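Local coordinates for VC0179-like protein (PDB 4XJ6) that probably joins two nucleotides into a cyclic dinucleotide, as a magnesium-dependent bacterial homologue of cyclic GMP-AMP synthase, at residues A32-V37 with M128-G133; I181-Y184 with H189-V192. All blocks are in the same frame, centred on the assembly; numbering follows the deposited sequence.

Contact 1: A32-V37 with M128-G133; sequences ALRQIV and MDIDDG. With MG (magnesium ion), chain B; MG (magnesium ion), chain C; GH3 (3'-deoxy-guanosine-5'-triphosphate), chain D; GH3 (3'-deoxy-guanosine-5'-triphosphate), chain E.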
loop_
_atom_site.group_PDB
_atom_site.type_symbol
_atom_site.label_atom_id
_atom_site.label_comp_id
_atom_site.label_asym_id
_atom_site.label_seq_id
_atom_site.Cartn_x
_atom_site.Cartn_y
_atom_site.Cartn_z
ATOM N N ALA A 32 -14.908 5.910 -5.056
ATOM C CA ALA A 32 -16.115 6.145 -4.274
ATOM C C ALA A 32 -15.954 5.600 -2.861
ATOM O O ALA A 32 -16.374 6.227 -1.892
ATOM C CB ALA A 32 -17.323 5.515 -4.961
ATOM N N LEU A 33 -15.332 4.431 -2.754
ATOM C CA LEU A 33 -15.044 3.827 -1.458
ATOM C C LEU A 33 -14.053 4.684 -0.674
ATOM O O LEU A 33 -14.207 4.884 0.535
ATOM C CB LEU A 33 -14.493 2.412 -1.633
ATOM C CG LEU A 33 -15.468 1.351 -2.145
ATOM C CD1 LEU A 33 -14.766 0.012 -2.295
ATOM C CD2 LEU A 33 -16.658 1.229 -1.207
ATOM N N ARG A 34 -13.038 5.188 -1.370
ATOM C CA ARG A 34 -12.034 6.056 -0.764
ATOM C C ARG A 34 -12.662 7.353 -0.270
ATOM O O ARG A 34 -12.302 7.864 0.791
ATOM C CB ARG A 34 -10.923 6.359 -1.768
ATOM C CG ARG A 34 -9.828 7.271 -1.237
ATOM C CD ARG A 34 -8.818 7.613 -2.325
ATOM N NE ARG A 34 -9.420 8.398 -3.399
ATOM C CZ ARG A 34 -8.793 8.738 -4.520
ATOM N NH1 ARG A 34 -7.537 8.361 -4.727
ATOM N NH2 ARG A 34 -9.423 9.454 -5.442
ATOM N N GLN A 35 -13.607 7.874 -1.046
ATOM C CA GLN A 35 -14.268 9.128 -0.712
ATOM C C GLN A 35 -15.074 9.006 0.576
ATOM O O GLN A 35 -15.126 9.941 1.374
ATOM C CB GLN A 35 -15.174 9.573 -1.859
ATOM C CG GLN A 35 -15.606 11.023 -1.768
ATOM C CD GLN A 35 -16.552 11.412 -2.882
ATOM O OE1 GLN A 35 -17.460 10.659 -3.230
ATOM N NE2 GLN A 35 -16.339 12.591 -3.457
ATOM N N ILE A 36 -15.705 7.852 0.766
ATOM C CA ILE A 36 -16.444 7.568 1.991
ATOM C C ILE A 36 -15.547 7.678 3.226
ATOM O O ILE A 36 -15.936 8.253 4.243
ATOM C CB ILE A 36 -17.078 6.158 1.951
ATOM C CG1 ILE A 36 -18.159 6.080 0.869
ATOM C CG2 ILE A 36 -17.657 5.792 3.309
ATOM C CD1 ILE A 36 -18.676 4.673 0.622
ATOM N N VAL A 37 -14.341 7.130 3.123
ATOM C CA VAL A 37 -13.387 7.149 4.226
ATOM C C VAL A 37 -12.838 8.552 4.457
ATOM O O VAL A 37 -12.656 8.979 5.598
ATOM C CB VAL A 37 -12.227 6.173 3.968
ATOM C CG1 VAL A 37 -11.176 6.269 5.067
ATOM C CG2 VAL A 37 -12.763 4.758 3.856
ATOM N N MET A 128 -8.250 -5.923 -3.094
ATOM C CA MET A 128 -7.608 -4.768 -3.714
ATOM C C MET A 128 -7.145 -3.800 -2.631
ATOM O O MET A 128 -7.812 -3.634 -1.610
ATOM C CB MET A 128 -8.556 -4.067 -4.685
ATOM C CG MET A 128 -8.718 -4.781 -6.016
ATOM S SD MET A 128 -10.046 -4.116 -7.038
ATOM C CE MET A 128 -11.469 -4.350 -5.970
ATOM N N ASP A 129 -6.006 -3.156 -2.856
ATOM C CA ASP A 129 -5.384 -2.350 -1.814
ATOM C C ASP A 129 -5.293 -0.874 -2.187
ATOM O O ASP A 129 -4.657 -0.510 -3.176
ATOM C CB ASP A 129 -3.991 -2.898 -1.493
ATOM C CG ASP A 129 -3.291 -2.116 -0.399
ATOM O OD1 ASP A 129 -3.599 -2.344 0.789
ATOM O OD2 ASP A 129 -2.427 -1.276 -0.726
ATOM N N ILE A 130 -5.940 -0.032 -1.386
ATOM C CA ILE A 130 -5.855 1.414 -1.553
ATOM C C ILE A 130 -5.105 2.044 -0.382
ATOM O O ILE A 130 -5.543 1.959 0.765
ATOM C CB ILE A 130 -7.245 2.069 -1.657
ATOM C CG1 ILE A 130 -8.146 1.282 -2.609
ATOM C CG2 ILE A 130 -7.114 3.519 -2.106
ATOM C CD1 ILE A 130 -9.547 1.834 -2.705
ATOM N N ASP A 131 -3.973 2.671 -0.676
ATOM C CA ASP A 131 -3.189 3.334 0.355
ATOM C C ASP A 131 -3.467 4.830 0.344
ATOM O O ASP A 131 -2.759 5.594 -0.309
ATOM C CB ASP A 131 -1.699 3.071 0.154
ATOM C CG ASP A 131 -1.384 1.603 -0.011
ATOM O OD1 ASP A 131 -1.388 0.875 1.003
ATOM O OD2 ASP A 131 -1.130 1.174 -1.157
ATOM N N ASP A 132 -4.505 5.246 1.061
ATOM C CA ASP A 132 -4.875 6.655 1.110
ATOM C C ASP A 132 -4.455 7.279 2.440
ATOM O O ASP A 132 -5.063 7.023 3.479
ATOM C CB ASP A 132 -6.378 6.828 0.897
ATOM C CG ASP A 132 -6.743 8.236 0.468
ATOM O OD1 ASP A 132 -6.023 8.799 -0.387
ATOM O OD2 ASP A 132 -7.742 8.780 0.982
ATOM N N GLY A 133 -3.412 8.101 2.404
ATOM C CA GLY A 133 -2.877 8.702 3.611
ATOM C C GLY A 133 -3.612 9.952 4.052
ATOM O O GLY A 133 -4.117 10.713 3.228
HETATM MG MG MG B . -0.835 -0.787 -1.827
HETATM MG MG MG C . -1.478 -1.255 1.621
HETATM P PG GH3 D . 0.019 -3.272 -3.811
HETATM O O1G GH3 D . 0.437 -4.698 -3.547
HETATM O O2G GH3 D . -0.611 -2.665 -2.583
HETATM O O3G GH3 D . -0.989 -3.246 -4.933
HETATM O O3B GH3 D . 1.338 -2.450 -4.236
HETATM P PB GH3 D . 1.787 -1.085 -3.501
HETATM O O1B GH3 D . 2.663 -0.284 -4.432
HETATM O O2B GH3 D . 0.604 -0.237 -3.108
HETATM O O3A GH3 D . 2.655 -1.567 -2.228
HETATM P PA GH3 D . 2.177 -1.354 -0.707
HETATM O O1A GH3 D . 2.774 -2.446 0.151
HETATM O O2A GH3 D . 0.674 -1.332 -0.584
HETATM O "O5'" GH3 D . 2.765 0.074 -0.252
HETATM C "C5'" GH3 D . 2.140 1.278 -0.633
HETATM C "C4'" GH3 D . 3.107 2.434 -0.419
HETATM O "O4'" GH3 D . 3.635 2.366 0.889
HETATM C "C3'" GH3 D . 4.294 2.414 -1.365
HETATM C "C2'" GH3 D . 5.412 2.996 -0.527
HETATM O "O2'" GH3 D . 5.522 4.379 -0.770
HETATM C "C1'" GH3 D . 4.991 2.763 0.914
HETATM N N9 GH3 D . 5.780 1.652 1.463
HETATM C C8 GH3 D . 5.319 0.376 1.661
HETATM N N7 GH3 D . 6.318 -0.372 2.186
HETATM C C5 GH3 D . 7.409 0.421 2.333
HETATM C C6 GH3 D . 8.686 0.174 2.819
HETATM O O6 GH3 D . 8.985 -0.949 3.220
HETATM N N1 GH3 D . 9.613 1.192 2.851
HETATM C C2 GH3 D . 9.274 2.450 2.402
HETATM N N2 GH3 D . 10.175 3.431 2.436
HETATM N N3 GH3 D . 8.003 2.689 1.920
HETATM C C4 GH3 D . 7.084 1.695 1.884
HETATM O O3A GH3 E . 1.251 -4.154 5.891
HETATM P PA GH3 E . 2.274 -3.059 6.478
HETATM O O1A GH3 E . 3.631 -3.278 5.854
HETATM O O2A GH3 E . 2.348 -3.097 7.988
HETATM O "O5'" GH3 E . 1.679 -1.657 5.956
HETATM C "C5'" GH3 E . 0.805 -1.621 4.850
HETATM C "C4'" GH3 E . 0.582 -0.173 4.441
HETATM O "O4'" GH3 E . 1.352 0.672 5.267
HETATM C "C3'" GH3 E . 1.004 0.139 3.015
HETATM C "C2'" GH3 E . 1.487 1.579 3.096
HETATM O "O2'" GH3 E . 0.454 2.461 2.720
HETATM C "C1'" GH3 E . 1.827 1.804 4.559
HETATM N N9 GH3 E . 3.288 1.801 4.716
HETATM C C8 GH3 E . 4.017 0.684 5.034
HETATM N N7 GH3 E . 5.317 1.032 5.111
HETATM C C5 GH3 E . 5.424 2.356 4.859
HETATM C C6 GH3 E . 6.527 3.195 4.818
HETATM O O6 GH3 E . 7.649 2.742 5.037
HETATM N N1 GH3 E . 6.357 4.531 4.530
HETATM C C2 GH3 E . 5.092 5.022 4.285
HETATM N N2 GH3 E . 4.940 6.317 4.007
HETATM N N3 GH3 E . 3.996 4.177 4.328
HETATM C C4 GH3 E . 4.156 2.861 4.610
HETATM O O HOH W 1 -2.122 -0.233 -3.432
HETATM O O HOH W 2 -0.191 -2.853 1.974
#

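Contact 2: I181-Y184 with H189-V192; sequences IKIY and HIDV. With MG (magnesium ion), chain C; GH3 (3'-deoxy-guanosine-5'-triphosphate), chain E.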
loop_
_atom_site.group_PDB
_atom_site.type_symbol
_atom_site.label_atom_id
_atom_site.label_comp_id
_atom_site.label_asym_id
_atom_site.label_seq_id
_atom_site.Cartn_x
_atom_site.Cartn_y
_atom_site.Cartn_z
ATOM N N ILE A 181 -9.281 -0.407 7.014
ATOM C CA ILE A 181 -10.682 -0.790 6.989
ATOM C C ILE A 181 -10.903 -1.779 5.847
ATOM O O ILE A 181 -10.570 -1.507 4.695
ATOM C CB ILE A 181 -11.621 0.442 6.857
ATOM C CG1 ILE A 181 -13.089 0.010 6.912
ATOM C CG2 ILE A 181 -11.314 1.266 5.604
ATOM C CD1 ILE A 181 -13.525 -0.462 8.282
ATOM N N LYS A 182 -11.436 -2.948 6.182
ATOM C CA LYS A 182 -11.658 -3.993 5.192
ATOM C C LYS A 182 -13.115 -4.010 4.760
ATOM O O LYS A 182 -14.013 -4.105 5.593
ATOM C CB LYS A 182 -11.258 -5.359 5.751
ATOM C CG LYS A 182 -9.801 -5.459 6.172
ATOM C CD LYS A 182 -9.545 -6.733 6.960
ATOM C CE LYS A 182 -9.752 -7.970 6.101
ATOM N NZ LYS A 182 -8.729 -8.070 5.021
ATOM N N ILE A 183 -13.343 -3.916 3.456
ATOM C CA ILE A 183 -14.695 -3.928 2.919
ATOM C C ILE A 183 -14.937 -5.229 2.156
ATOM O O ILE A 183 -14.643 -5.325 0.965
ATOM C CB ILE A 183 -14.941 -2.725 1.998
ATOM C CG1 ILE A 183 -14.408 -1.447 2.650
ATOM C CG2 ILE A 183 -16.421 -2.594 1.676
ATOM C CD1 ILE A 183 -14.466 -0.233 1.755
ATOM N N TYR A 184 -15.476 -6.223 2.862
ATOM C CA TYR A 184 -15.624 -7.586 2.344
ATOM C C TYR A 184 -16.416 -7.671 1.043
ATOM O O TYR A 184 -15.990 -8.331 0.095
ATOM C CB TYR A 184 -16.291 -8.482 3.395
ATOM C CG TYR A 184 -15.452 -8.725 4.626
ATOM C CD1 TYR A 184 -14.068 -8.638 4.574
ATOM C CD2 TYR A 184 -16.043 -9.044 5.841
ATOM C CE1 TYR A 184 -13.296 -8.858 5.698
ATOM C CE2 TYR A 184 -15.278 -9.266 6.972
ATOM C CZ TYR A 184 -13.905 -9.171 6.893
ATOM O OH TYR A 184 -13.140 -9.393 8.015
ATOM N N HIS A 189 -9.686 -3.314 0.776
ATOM C CA HIS A 189 -9.372 -2.689 2.051
ATOM C C HIS A 189 -8.609 -1.393 1.806
ATOM O O HIS A 189 -7.905 -1.252 0.803
ATOM C CB HIS A 189 -8.582 -3.635 2.963
ATOM C CG HIS A 189 -7.233 -4.016 2.433
ATOM N ND1 HIS A 189 -6.920 -5.305 2.062
ATOM C CD2 HIS A 189 -6.115 -3.282 2.231
ATOM C CE1 HIS A 189 -5.666 -5.348 1.646
ATOM N NE2 HIS A 189 -5.156 -4.133 1.738
ATOM N N ILE A 190 -8.775 -0.441 2.715
ATOM C CA ILE A 190 -8.145 0.859 2.570
ATOM C C ILE A 190 -7.178 1.107 3.718
ATOM O O ILE A 190 -7.576 1.148 4.883
ATOM C CB ILE A 190 -9.185 1.991 2.529
ATOM C CG1 ILE A 190 -10.173 1.760 1.385
ATOM C CG2 ILE A 190 -8.499 3.342 2.396
ATOM C CD1 ILE A 190 -11.225 2.837 1.252
ATOM N N ASP A 191 -5.902 1.260 3.386
ATOM C CA ASP A 191 -4.890 1.586 4.382
ATOM C C ASP A 191 -4.802 3.094 4.589
ATOM O O ASP A 191 -4.719 3.863 3.630
ATOM C CB ASP A 191 -3.530 1.022 3.973
ATOM C CG ASP A 191 -3.444 -0.480 4.170
ATOM O OD1 ASP A 191 -4.257 -1.022 4.949
ATOM O OD2 ASP A 191 -2.563 -1.121 3.558
ATOM N N VAL A 192 -4.816 3.513 5.850
ATOM C CA VAL A 192 -4.768 4.932 6.183
ATOM C C VAL A 192 -3.552 5.260 7.045
ATOM O O VAL A 192 -3.650 5.336 8.272
ATOM C CB VAL A 192 -6.042 5.385 6.922
ATOM C CG1 VAL A 192 -6.079 6.905 7.033
ATOM C CG2 VAL A 192 -7.284 4.860 6.210
HETATM MG MG MG C . -1.478 -1.255 1.621
HETATM O O3A GH3 E . 1.251 -4.154 5.891
HETATM P PA GH3 E . 2.274 -3.059 6.478
HETATM O O1A GH3 E . 3.631 -3.278 5.854
HETATM O O2A GH3 E . 2.348 -3.097 7.988
HETATM O "O5'" GH3 E . 1.679 -1.657 5.956
HETATM C "C5'" GH3 E . 0.805 -1.621 4.850
HETATM C "C4'" GH3 E . 0.582 -0.173 4.441
HETATM O "O4'" GH3 E . 1.352 0.672 5.267
HETATM C "C3'" GH3 E . 1.004 0.139 3.015
HETATM C "C2'" GH3 E . 1.487 1.579 3.096
HETATM O "O2'" GH3 E . 0.454 2.461 2.720
HETATM C "C1'" GH3 E . 1.827 1.804 4.559
HETATM N N9 GH3 E . 3.288 1.801 4.716
HETATM C C8 GH3 E . 4.017 0.684 5.034
HETATM N N7 GH3 E . 5.317 1.032 5.111
HETATM C C5 GH3 E . 5.424 2.356 4.859
HETATM C C6 GH3 E . 6.527 3.195 4.818
HETATM O O6 GH3 E . 7.649 2.742 5.037
HETATM N N1 GH3 E . 6.357 4.531 4.530
HETATM C C2 GH3 E . 5.092 5.022 4.285
HETATM N N2 GH3 E . 4.940 6.317 4.007
HETATM N N3 GH3 E . 3.996 4.177 4.328
HETATM C C4 GH3 E . 4.156 2.861 4.610
HETATM O O HOH W 2 -0.191 -2.853 1.974
#

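Contact 1: A32-V37 with M128-G133
Behind the two-magnesium active site of this nucleotidyltransferase, Arg34 of helix 24-57 lies against Ile130 and Asp132 on the strand that carries the metal ligands Asp129 and Asp131. The arginine touches with its methylenes rather than its charged end: CG is 3.4 Å from Asp132 OD2 and CD is 3.5 Å from Asp132 CG, the two side chains crossing at about a right angle. With CG anti to the backbone N (chi1 179°), the chain extends toward the strand, then bends at chi3 (65°) and turns the guanidinium aside. NE stays 4.6 Å from Asp132 OD1, and that oxygen lies well out of the guanidinium plane, so the opposite charges are merely near. NH1 is hydrogen-bonded instead to Thr109 OG1, while Asp132 OD1 takes Thr109 and a salt bridge from Arg38, partners that help to satisfy a buried carboxylate. The branched Ile130 fills the apolar part of the interface, its CG2 loosely facing Arg34 CD.

Asp129 and Asp131 project from the other side of the strand, and each carboxylate bridges both magnesium ions. Asp129 OD2 binds the chain B ion at 2.0 Å and also the chain C ion, which it chelates together with OD1; Asp131 gives OD2 to the first ion and OD1 to the second. Three phosphate oxygens of the chain D nucleotide and a water complete six ligands round the chain B magnesium. The chain E nucleotide donates from O2' to Asp131 OD1 (3.0 Å), and its sugar lies beside the second ion. Short aspartates suit this work, since both oxygens stay close to the strand. An acidic pair one residue apart on a beta strand, holding two metals against a triphosphate, is characteristic of the nucleotidyltransferase fold, to which cyclic GMP-AMP synthase also belongs.

Contact 2: I181-Y184 with H189-V192
Strands 181-183 and 189-192 run antiparallel at 167°, their axes 4.7 Å apart at closest approach, as the two arms of a beta hairpin in the nucleotidyltransferase sheet. Ile181 and Ile190 form a hydrogen-bonded pair: Ile181 N gives to Ile190 O (3.1 Å), and Ile190 N returns a bond of 2.9 Å to Ile181 O. The latter oxygen also receives a CA-H contact from His189.

On one face the two isoleucines lie side by side, with Ile181 CG2 packed 3.8 Å from Ile190 CB. Ile183 CD1 comes only loosely near Ile190 CD1, at 4.5 Å. Isoleucine suits the place twice over: its beta-branch favours an extended strand, and its apolar surface faces helices 149-166 and 24-57.

The other face is polar. Lys182 and His189, the non-hydrogen-bonded pair, point the same way and meet through Lys182 CG and His189 CB, at 3.9 Å. The lysine chain bends at its last two torsions so that NZ comes obliquely to the ring. Glu127 OE1 forms a salt bridge with Lys182 NZ and a hydrogen bond with His189 ND1, while His189 NE2 makes a weak hydrogen bond to Asp129 OD1. Such second-shell bonding probably helps to orient that metal ligand. Two residues beyond His189, Asp191 has OD1 in a salt bridge with Arg180 and OD2 bound to the chain C magnesium at 2.2 Å.

Both contacts are buried near the middle of the chain and share one sheet, in which strands 128-138 and 188-198 run parallel as neighbours. Probable backbone bonds, Ile130 O to Asp191 N (2.7 Å) and Met128 O to His189 N, join them directly. Contact 1 is helix-on-strand packing made by side chains, whereas contact 2 is strand pairing made chiefly by backbone amides. Apolar packing continues from one to the other where Val37 CG2 meets Ile190 CD1. On the metal side, contact 1 supplies two aspartates and contact 2 the third, so that the chain C magnesium draws on both while the chain B ion takes its protein ligands from contact 1.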